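Long-range contacts in DUF305 domain-containing protein (Deinococcus radiodurans R1, PDB 3BT5), which is of unknown function but folds as an all-helical, ferritin-like bundle of the DUF305 family: residues H19-H24 with E56-M61; A25-L30 with R109-H114; S38-V43 with Q102-F107. One frame throughout, in Å; residues are numbered along the deposited sequence.

The first two long helices, 11-37 and 41-68, form a hairpin, and contact 1 closes it by pairing 19-24 with 56-61 across 31 intervening residues. Contact 2 takes the next six residues of the first helix, 25-30, and reaches 109-114 on helix 100-122, so its loop crosses that of contact 1. Contact 3 joins the hairpin turn, 38-43, to 102-107; its loop is nested inside that of contact 2 and also crosses contact 1. Contacts 1 and 2 touch through His23 O and His114 NE2, contacts 2 and 3 through Leu30 and Phe107. Contact 1 holds the hairpin together; contacts 2 and 3 tie helix 100-122 to it, at mid-bundle and at its turn.

Contact 1: residues H19-H24 with E56-M61; sequences HMLQHH and EQMRQM
His24 and Gln57 meet at the edge of the imidazole: the N-H at His24 NE2 runs nearly straight, at 172°, to Gln57 OE1, 2.8 Å away. The oxygen lies in the ring plane and the donor comes in the carbonyl plane, on a lone pair, even though ring and amide are turned 39° against each other. Gln57 manages this with CG anti to its own carbonyl carbon (chi1 -74°) and the chain extended beyond, which carries the amide to the edge of the ring while Gln57 CB stays 3.7 Å from His24 CD2.

Met61 comes in at about a right angle and lays its methyl over one face of the same ring. Met61 CE is 3.6 Å from the ring centroid, a CH-pi contact, with SD higher above that face; Met61 SD also rests 3.6 Å from Met20 CB. Met61 and Met20 are each modelled in two conformations, so these contacts hold for one of them and are less certain. Met58 runs the other way alongside His24, its CG 3.5 Å from His24 CB, and Leu21 crosses Met58 at about a right angle, with Leu21 CD1 3.8 Å from Met58 CB.

These side chains fill the seam of an antiparallel helical hairpin, whose axes approach to 9.6 Å here. Ile141 and Thr144 touch Gln57 and Leu137 touches Met61, so helix 132-158 packs against this part of the seam.

Chemically, a single polar bond is set among thioethers and a leucine. It assigns a proton to His24 NE2, gives a buried amide oxygen a donor, and should hold the ring at a fixed rotation, with the methionine methyl resting on its face.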
loop_
_atom_site.group_PDB
_atom_site.type_symbol
_atom_site.label_atom_id
_atom_site.label_comp_id
_atom_site.label_asym_id
_atom_site.label_seq_id
_atom_site.Cartn_x
_atom_site.Cartn_y
_atom_site.Cartn_z
ATOM N N HIS A 19 7.474 -1.142 8.637
ATOM C CA HIS A 19 6.415 -1.983 8.095
ATOM C C HIS A 19 5.634 -1.298 7.004
ATOM O O HIS A 19 5.285 -1.934 5.982
ATOM C CB HIS A 19 5.455 -2.388 9.184
ATOM C CG HIS A 19 5.975 -3.480 10.061
ATOM N ND1 HIS A 19 5.321 -3.868 11.214
ATOM C CD2 HIS A 19 7.057 -4.281 9.948
ATOM C CE1 HIS A 19 5.991 -4.861 11.777
ATOM N NE2 HIS A 19 7.051 -5.130 11.036
ATOM N N MET A 20 5.337 -0.006 7.175
ATOM C CA MET A 20 4.545 0.682 6.156
ATOM C C MET A 20 5.327 0.834 4.857
ATOM O O MET A 20 4.750 0.827 3.775
ATOM C CB MET A 20 4.078 2.042 6.662
ATOM C CG MET A 20 3.043 2.673 5.796
ATOM S SD MET A 20 1.506 1.715 5.612
ATOM C CE MET A 20 0.915 1.768 7.308
ATOM N N LEU A 21 6.654 0.950 4.953
ATOM C CA LEU A 21 7.448 1.096 3.735
ATOM C C LEU A 21 7.313 -0.191 2.912
ATOM O O LEU A 21 7.127 -0.140 1.687
ATOM C CB LEU A 21 8.899 1.413 4.097
ATOM C CG LEU A 21 9.877 1.557 2.929
ATOM C CD1 LEU A 21 9.438 2.623 1.958
ATOM C CD2 LEU A 21 11.262 1.895 3.499
ATOM N N GLN A 22 7.394 -1.340 3.567
ATOM C CA GLN A 22 7.240 -2.601 2.847
ATOM C C GLN A 22 5.798 -2.787 2.357
ATOM O O GLN A 22 5.537 -3.336 1.267
ATOM C CB GLN A 22 7.598 -3.760 3.782
ATOM C CG GLN A 22 9.070 -3.886 4.075
ATOM C CD GLN A 22 9.353 -5.141 4.882
ATOM O OE1 GLN A 22 8.872 -6.234 4.557
ATOM N NE2 GLN A 22 10.086 -4.987 5.956
ATOM N N HIS A 23 4.847 -2.359 3.165
ATOM C CA HIS A 23 3.427 -2.470 2.791
ATOM C C HIS A 23 3.163 -1.640 1.521
ATOM O O HIS A 23 2.575 -2.128 0.538
ATOM C CB HIS A 23 2.607 -1.947 3.961
ATOM C CG HIS A 23 1.183 -2.416 3.982
ATOM N ND1 HIS A 23 0.164 -1.828 3.255
ATOM C CD2 HIS A 23 0.613 -3.428 4.678
ATOM C CE1 HIS A 23 -0.965 -2.469 3.488
ATOM N NE2 HIS A 23 -0.719 -3.442 4.353
ATOM N N HIS A 24 3.632 -0.387 1.504
ATOM C CA HIS A 24 3.470 0.441 0.323
ATOM C C HIS A 24 4.165 -0.173 -0.881
ATOM O O HIS A 24 3.651 -0.074 -2.021
ATOM C CB HIS A 24 4.069 1.819 0.578
ATOM C CG HIS A 24 3.115 2.815 1.171
ATOM N ND1 HIS A 24 2.224 2.517 2.185
ATOM C CD2 HIS A 24 2.947 4.132 0.890
ATOM C CE1 HIS A 24 1.535 3.609 2.486
ATOM N NE2 HIS A 24 1.962 4.602 1.722
ATOM N N GLU A 56 5.315 8.466 -3.444
ATOM C CA GLU A 56 5.556 9.728 -2.742
ATOM C C GLU A 56 5.663 9.476 -1.245
ATOM O O GLU A 56 6.544 10.003 -0.569
ATOM C CB GLU A 56 4.423 10.709 -3.011
ATOM C CG GLU A 56 4.631 12.077 -2.363
ATOM C CD GLU A 56 3.386 12.977 -2.430
ATOM O OE1 GLU A 56 2.415 12.638 -3.143
ATOM O OE2 GLU A 56 3.383 14.033 -1.755
ATOM N N GLN A 57 4.782 8.637 -0.713
ATOM C CA GLN A 57 4.866 8.341 0.700
ATOM C C GLN A 57 6.068 7.454 1.045
ATOM O O GLN A 57 6.677 7.615 2.112
ATOM C CB GLN A 57 3.546 7.730 1.163
ATOM C CG GLN A 57 2.476 8.836 1.233
ATOM C CD GLN A 57 1.068 8.350 1.449
ATOM O OE1 GLN A 57 0.817 7.155 1.629
ATOM N NE2 GLN A 57 0.118 9.292 1.441
ATOM N N MET A 58 6.452 6.549 0.140
ATOM C CA MET A 58 7.651 5.753 0.360
ATOM C C MET A 58 8.869 6.651 0.455
ATOM O O MET A 58 9.736 6.410 1.294
ATOM C CB MET A 58 7.846 4.740 -0.762
ATOM C CG MET A 58 6.755 3.673 -0.717
ATOM S SD MET A 58 6.846 2.557 -2.168
ATOM C CE MET A 58 8.300 1.609 -1.742
ATOM N N ARG A 59 8.974 7.664 -0.409
ATOM C CA ARG A 59 10.147 8.537 -0.321
ATOM C C ARG A 59 10.229 9.216 1.051
ATOM O O ARG A 59 11.341 9.422 1.605
ATOM C CB ARG A 59 10.092 9.592 -1.426
ATOM C CG ARG A 59 10.326 8.995 -2.827
ATOM C CD ARG A 59 10.621 10.061 -3.887
ATOM N NE ARG A 59 9.583 11.075 -3.983
ATOM C CZ ARG A 59 8.458 10.947 -4.688
ATOM N NH1 ARG A 59 8.199 9.828 -5.368
ATOM N NH2 ARG A 59 7.585 11.960 -4.731
ATOM N N GLN A 60 9.077 9.621 1.586
ATOM C CA GLN A 60 9.031 10.245 2.917
ATOM C C GLN A 60 9.457 9.260 3.993
ATOM O O GLN A 60 10.168 9.624 4.938
ATOM C CB GLN A 60 7.613 10.722 3.239
ATOM C CG GLN A 60 7.081 11.850 2.373
ATOM C CD GLN A 60 5.719 12.311 2.846
ATOM O OE1 GLN A 60 5.529 12.623 4.032
ATOM N NE2 GLN A 60 4.755 12.340 1.933
ATOM N N MET A 61 8.990 8.022 3.889
ATOM C CA MET A 61 9.361 6.999 4.857
ATOM C C MET A 61 10.836 6.647 4.807
ATOM O O MET A 61 11.486 6.456 5.848
ATOM C CB MET A 61 8.526 5.746 4.607
ATOM C CG MET A 61 7.062 6.017 4.917
ATOM S SD MET A 61 6.068 4.539 4.937
ATOM C CE MET A 61 5.362 4.639 3.347
#

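Contact 2: residues A25-L30 with R109-H114; sequences AQALDL and RLMIRH
Ala27 CB fits between two side chains of the facing helix, with Met111 SD and His114 CE1 each 3.9 Å from it. Met111 reaches across with a chain bent twice, which brings the thioether back toward 25-30: Met111 CE lies 3.6 Å from Ala27 O and 3.7 Å from Leu30 CB, while the sulfur approaches Leu30 CD1. Leu30 also crosses Leu110 at about a right angle, in a looser methyl contact of 4.2 Å between Leu30 CD2 and Leu110 CD1.

Beside this apolar patch, Gln26 and His114 slide past each other in opposite directions, their amide and ring planes 40° apart. Gln26 OE1 comes to the edge of the imidazole, 3.7 Å from His114 CD2, a close approach of the oxygen to a ring carbon, not a hydrogen bond. Each polar end is held from elsewhere. Gln26 OE1 accepts the backbone N-H of Ala87, and His114 NE2 bonds to His23 O, four residues before Ala27, where the two histidine rings also meet. The bond to His23 O should hold the imidazole against the first helix, with CE1 turned to Ala27.

The two helices run almost exactly antiparallel here, at 173°, with their axes 10.6 Å apart. Around them the other long helices close in: Gln54 of helix 41-68 touches both Ala27 and His114, and Met152 of helix 132-158 backs Met111. The short helix 89-97 lies against Leu30 through Val92 and Leu95, and against Leu110 through Glu91.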
loop_
_atom_site.group_PDB
_atom_site.type_symbol
_atom_site.label_atom_id
_atom_site.label_comp_id
_atom_site.label_asym_id
_atom_site.label_seq_id
_atom_site.Cartn_x
_atom_site.Cartn_y
_atom_site.Cartn_z
ATOM N N ALA A 25 5.347 -0.749 -0.684
ATOM C CA ALA A 25 6.070 -1.298 -1.821
ATOM C C ALA A 25 5.231 -2.321 -2.570
ATOM O O ALA A 25 5.334 -2.446 -3.807
ATOM C CB ALA A 25 7.379 -1.917 -1.393
ATOM N N GLN A 26 4.400 -3.074 -1.843
ATOM C CA GLN A 26 3.618 -4.100 -2.525
ATOM C C GLN A 26 2.590 -3.492 -3.494
ATOM O O GLN A 26 2.214 -4.126 -4.489
ATOM C CB GLN A 26 2.906 -5.039 -1.566
ATOM C CG GLN A 26 2.254 -6.188 -2.339
ATOM C CD GLN A 26 1.478 -7.111 -1.454
ATOM O OE1 GLN A 26 0.464 -6.725 -0.879
ATOM N NE2 GLN A 26 1.907 -8.343 -1.402
ATOM N N ALA A 27 2.118 -2.288 -3.200
ATOM C CA ALA A 27 1.162 -1.644 -4.105
ATOM C C ALA A 27 1.764 -1.548 -5.513
ATOM O O ALA A 27 1.069 -1.638 -6.522
ATOM C CB ALA A 27 0.740 -0.247 -3.568
ATOM N N LEU A 28 3.077 -1.337 -5.577
ATOM C CA LEU A 28 3.773 -1.274 -6.857
ATOM C C LEU A 28 3.758 -2.634 -7.586
ATOM O O LEU A 28 3.583 -2.675 -8.810
ATOM C CB LEU A 28 5.199 -0.760 -6.646
ATOM C CG LEU A 28 5.484 0.741 -6.488
ATOM C CD1 LEU A 28 4.359 1.601 -5.942
ATOM C CD2 LEU A 28 6.809 1.021 -5.747
ATOM N N ASP A 29 3.905 -3.727 -6.831
ATOM C CA ASP A 29 3.875 -5.091 -7.377
ATOM C C ASP A 29 2.471 -5.414 -7.906
ATOM O O ASP A 29 2.323 -6.184 -8.849
ATOM C CB ASP A 29 4.191 -6.138 -6.289
ATOM C CG ASP A 29 5.625 -6.099 -5.804
ATOM O OD1 ASP A 29 6.491 -5.628 -6.550
ATOM O OD2 ASP A 29 5.871 -6.556 -4.659
ATOM N N LEU A 30 1.449 -4.874 -7.255
ATOM C CA LEU A 30 0.084 -5.107 -7.697
ATOM C C LEU A 30 -0.229 -4.281 -8.951
ATOM O O LEU A 30 -0.956 -4.725 -9.843
ATOM C CB LEU A 30 -0.903 -4.775 -6.575
ATOM C CG LEU A 30 -0.832 -5.640 -5.319
ATOM C CD1 LEU A 30 -1.728 -5.035 -4.238
ATOM C CD2 LEU A 30 -1.262 -7.059 -5.639
ATOM N N ARG A 109 -9.859 -5.761 -5.848
ATOM C CA ARG A 109 -10.139 -6.390 -4.564
ATOM C C ARG A 109 -8.882 -6.449 -3.692
ATOM O O ARG A 109 -8.947 -6.168 -2.490
ATOM C CB ARG A 109 -10.731 -7.778 -4.758
ATOM C CG ARG A 109 -12.098 -7.761 -5.400
ATOM C CD ARG A 109 -12.668 -9.138 -5.333
ATOM N NE ARG A 109 -12.037 -10.004 -6.318
ATOM C CZ ARG A 109 -12.615 -10.360 -7.466
ATOM N NH1 ARG A 109 -11.981 -11.153 -8.312
ATOM N NH2 ARG A 109 -13.833 -9.922 -7.760
ATOM N N LEU A 110 -7.756 -6.833 -4.276
ATOM C CA LEU A 110 -6.535 -6.945 -3.505
ATOM C C LEU A 110 -6.064 -5.589 -3.046
ATOM O O LEU A 110 -5.611 -5.449 -1.915
ATOM C CB LEU A 110 -5.423 -7.625 -4.328
ATOM C CG LEU A 110 -5.676 -9.107 -4.667
ATOM C CD1 LEU A 110 -4.612 -9.577 -5.637
ATOM C CD2 LEU A 110 -5.671 -9.969 -3.378
ATOM N N MET A 111 -6.146 -4.582 -3.912
ATOM C CA MET A 111 -5.661 -3.269 -3.497
ATOM C C MET A 111 -6.578 -2.648 -2.448
ATOM O O MET A 111 -6.100 -1.970 -1.544
ATOM C CB MET A 111 -5.503 -2.337 -4.700
ATOM C CG MET A 111 -4.761 -1.039 -4.360
ATOM S SD MET A 111 -2.957 -1.247 -4.138
ATOM C CE MET A 111 -2.470 -1.450 -5.852
ATOM N N ILE A 112 -7.885 -2.881 -2.547
ATOM C CA ILE A 112 -8.770 -2.419 -1.482
ATOM C C ILE A 112 -8.412 -3.048 -0.137
ATOM O O ILE A 112 -8.305 -2.344 0.864
ATOM C CB ILE A 112 -10.269 -2.672 -1.821
ATOM C CG1 ILE A 112 -10.723 -1.744 -2.957
ATOM C CG2 ILE A 112 -11.150 -2.530 -0.559
ATOM C CD1 ILE A 112 -12.029 -2.233 -3.631
ATOM N N ARG A 113 -8.211 -4.364 -0.106
ATOM C CA ARG A 113 -7.908 -5.017 1.161
ATOM C C ARG A 113 -6.563 -4.527 1.697
ATOM O O ARG A 113 -6.394 -4.302 2.909
ATOM C CB ARG A 113 -7.930 -6.545 0.982
ATOM C CG ARG A 113 -7.867 -7.336 2.298
ATOM C CD ARG A 113 -7.737 -8.833 2.032
ATOM N NE ARG A 113 -6.497 -9.130 1.328
ATOM C CZ ARG A 113 -6.242 -10.230 0.622
ATOM N NH1 ARG A 113 -7.153 -11.180 0.437
ATOM N NH2 ARG A 113 -5.080 -10.364 0.076
ATOM N N HIS A 114 -5.617 -4.358 0.789
ATOM C CA HIS A 114 -4.312 -3.819 1.106
ATOM C C HIS A 114 -4.437 -2.447 1.780
ATOM O O HIS A 114 -3.859 -2.196 2.856
ATOM C CB HIS A 114 -3.524 -3.760 -0.198
ATOM C CG HIS A 114 -2.263 -2.983 -0.149
ATOM N ND1 HIS A 114 -2.238 -1.609 -0.211
ATOM C CD2 HIS A 114 -0.967 -3.390 -0.067
ATOM C CE1 HIS A 114 -0.983 -1.195 -0.168
ATOM N NE2 HIS A 114 -0.193 -2.259 -0.085
#

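Contact 3: residues S38-V43 with Q102-F107; sequences SQQRTV and QAERQF
Ser38 and Glu104 meet where helix 11-37 ends and the chain turns into helix 41-68, and the turn is built as an ST turn: Ser38 OG accepts from Gln40 N, two residues on, at 3.1 Å. Gln40 itself stands at the N-cap position of the next helix. Ser38 OG also donates to Glu104 OE2 over 2.6 Å, so one oxygen both shapes the hairpin turn and ties it to helix 100-122. OG stands trans to the Ser38 nitrogen (chi1 -177°), which turns it toward helix 100-122. It meets OE2 on the carboxylate's anti side, 31° out of plane. Glu104 reaches across with an extended chain.

This is the close-fitting part of the contact. Ser38 and Glu104 are both buried, and Met34 of helix 11-37 packs against Glu104 as well as against Val43 and Phe107. Next to the carboxylate the apolar pairs are more relaxed: Val43 CG1 stands 4.3 Å from Glu104 CG and 4.4 Å from Phe107 CD2, approaching that ring obliquely.

The solvent side is made by exposed residues that bury little area. Gln40 crosses Glu104 at about a right angle, its amide plane 30° from the carboxylate, and touches it with the aliphatic part of its chain, Gln40 CG lying 3.7 Å from Glu104 OE2. Gln39 keeps its side chain away and takes part through its backbone, where a water bridges to the carboxylate. Glu104 OE2 therefore takes two donors, the serine hydroxyl and the water. That water accepts from Gln39 N at 2.8 Å and donates to Glu104 OE2 at 2.7 Å.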
loop_
_atom_site.group_PDB
_atom_site.type_symbol
_atom_site.label_atom_id
_atom_site.label_comp_id
_atom_site.label_asym_id
_atom_site.label_seq_id
_atom_site.Cartn_x
_atom_site.Cartn_y
_atom_site.Cartn_z
ATOM N N SER A 38 -3.693 -4.731 -18.830
ATOM C CA SER A 38 -5.040 -4.194 -18.981
ATOM C C SER A 38 -5.142 -3.321 -20.215
ATOM O O SER A 38 -4.210 -2.577 -20.546
ATOM C CB SER A 38 -5.471 -3.399 -17.754
ATOM O OG SER A 38 -6.803 -2.940 -17.904
ATOM N N GLN A 39 -6.274 -3.434 -20.893
ATOM C CA GLN A 39 -6.570 -2.559 -22.010
ATOM C C GLN A 39 -7.682 -1.576 -21.632
ATOM O O GLN A 39 -8.210 -0.870 -22.502
ATOM C CB GLN A 39 -6.974 -3.375 -23.238
ATOM C CG GLN A 39 -5.819 -4.134 -23.877
ATOM C CD GLN A 39 -6.222 -4.782 -25.184
ATOM O OE1 GLN A 39 -6.994 -5.743 -25.201
ATOM N NE2 GLN A 39 -5.706 -4.256 -26.291
ATOM N N GLN A 40 -8.030 -1.532 -20.340
ATOM C CA GLN A 40 -9.004 -0.564 -19.840
ATOM C C GLN A 40 -8.257 0.682 -19.381
ATOM O O GLN A 40 -7.481 0.629 -18.415
ATOM C CB GLN A 40 -9.812 -1.127 -18.665
ATOM C CG GLN A 40 -10.774 -2.253 -18.990
ATOM C CD GLN A 40 -12.131 -1.739 -19.424
ATOM O OE1 GLN A 40 -12.234 -0.943 -20.355
ATOM N NE2 GLN A 40 -13.183 -2.188 -18.745
ATOM N N ARG A 41 -8.506 1.799 -20.062
ATOM C CA ARG A 41 -7.913 3.076 -19.684
ATOM C C ARG A 41 -8.251 3.399 -18.234
ATOM O O ARG A 41 -7.436 3.956 -17.508
ATOM C CB ARG A 41 -8.405 4.205 -20.604
ATOM C CG ARG A 41 -7.398 4.613 -21.668
ATOM C CD ARG A 41 -7.948 5.734 -22.550
ATOM N NE ARG A 41 -9.169 5.317 -23.237
ATOM C CZ ARG A 41 -9.188 4.625 -24.374
ATOM N NH1 ARG A 41 -8.050 4.269 -24.961
ATOM N NH2 ARG A 41 -10.345 4.286 -24.923
ATOM N N THR A 42 -9.453 3.032 -17.811
ATOM C CA THR A 42 -9.891 3.281 -16.440
ATOM C C THR A 42 -8.970 2.605 -15.422
ATOM O O THR A 42 -8.442 3.250 -14.493
ATOM C CB THR A 42 -11.318 2.782 -16.225
ATOM O OG1 THR A 42 -12.224 3.576 -17.007
ATOM C CG2 THR A 42 -11.691 2.877 -14.759
ATOM N N VAL A 43 -8.772 1.303 -15.592
ATOM C CA VAL A 43 -7.928 0.535 -14.675
ATOM C C VAL A 43 -6.461 0.978 -14.752
ATOM O O VAL A 43 -5.768 1.111 -13.734
ATOM C CB VAL A 43 -8.032 -0.981 -14.988
ATOM C CG1 VAL A 43 -7.014 -1.787 -14.162
ATOM C CG2 VAL A 43 -9.470 -1.456 -14.747
ATOM N N GLN A 102 -10.695 -10.965 -15.169
ATOM C CA GLN A 102 -10.651 -11.447 -13.793
ATOM C C GLN A 102 -9.469 -10.812 -13.054
ATOM O O GLN A 102 -9.593 -10.460 -11.880
ATOM C CB GLN A 102 -10.520 -12.965 -13.767
ATOM C CG GLN A 102 -11.748 -13.697 -14.287
ATOM C CD GLN A 102 -11.537 -15.197 -14.343
ATOM O OE1 GLN A 102 -10.908 -15.788 -13.453
ATOM N NE2 GLN A 102 -12.065 -15.829 -15.393
ATOM N N ALA A 103 -8.329 -10.651 -13.731
ATOM C CA ALA A 103 -7.160 -10.011 -13.120
ATOM C C ALA A 103 -7.449 -8.564 -12.745
ATOM O O ALA A 103 -6.999 -8.088 -11.701
ATOM C CB ALA A 103 -5.970 -10.093 -14.053
ATOM N N GLU A 104 -8.214 -7.857 -13.579
ATOM C CA GLU A 104 -8.580 -6.482 -13.236
ATOM C C GLU A 104 -9.423 -6.400 -11.971
ATOM O O GLU A 104 -9.192 -5.519 -11.115
ATOM C CB GLU A 104 -9.345 -5.842 -14.402
ATOM C CG GLU A 104 -8.436 -5.591 -15.598
ATOM C CD GLU A 104 -9.186 -5.389 -16.893
ATOM O OE1 GLU A 104 -10.391 -5.724 -16.961
ATOM O OE2 GLU A 104 -8.541 -4.923 -17.844
ATOM N N ARG A 105 -10.418 -7.279 -11.848
ATOM C CA ARG A 105 -11.237 -7.292 -10.642
ATOM C C ARG A 105 -10.423 -7.697 -9.430
ATOM O O ARG A 105 -10.604 -7.126 -8.350
ATOM C CB ARG A 105 -12.454 -8.201 -10.812
ATOM C CG ARG A 105 -13.429 -7.607 -11.803
ATOM C CD ARG A 105 -14.696 -8.451 -11.929
ATOM N NE ARG A 105 -15.432 -8.529 -10.668
ATOM C CZ ARG A 105 -16.294 -7.608 -10.236
ATOM N NH1 ARG A 105 -16.533 -6.518 -10.960
ATOM N NH2 ARG A 105 -16.913 -7.772 -9.072
ATOM N N GLN A 106 -9.562 -8.707 -9.584
ATOM C CA GLN A 106 -8.696 -9.130 -8.485
ATOM C C GLN A 106 -7.771 -7.988 -8.059
ATOM O O GLN A 106 -7.528 -7.793 -6.874
ATOM C CB GLN A 106 -7.864 -10.343 -8.919
ATOM C CG GLN A 106 -8.481 -11.660 -8.640
ATOM C CD GLN A 106 -8.711 -11.865 -7.145
ATOM O OE1 GLN A 106 -9.811 -11.670 -6.682
ATOM N NE2 GLN A 106 -7.654 -12.243 -6.388
ATOM N N PHE A 107 -7.235 -7.248 -9.020
ATOM C CA PHE A 107 -6.380 -6.108 -8.680
ATOM C C PHE A 107 -7.107 -5.150 -7.741
ATOM O O PHE A 107 -6.552 -4.708 -6.729
ATOM C CB PHE A 107 -5.920 -5.393 -9.953
ATOM C CG PHE A 107 -5.361 -4.030 -9.710
ATOM C CD1 PHE A 107 -4.078 -3.884 -9.195
ATOM C CD2 PHE A 107 -6.108 -2.895 -10.008
ATOM C CE1 PHE A 107 -3.540 -2.637 -8.975
ATOM C CE2 PHE A 107 -5.578 -1.623 -9.768
ATOM C CZ PHE A 107 -4.299 -1.502 -9.238
HETATM O O HOH W 1 -8.496 -5.123 -20.523
#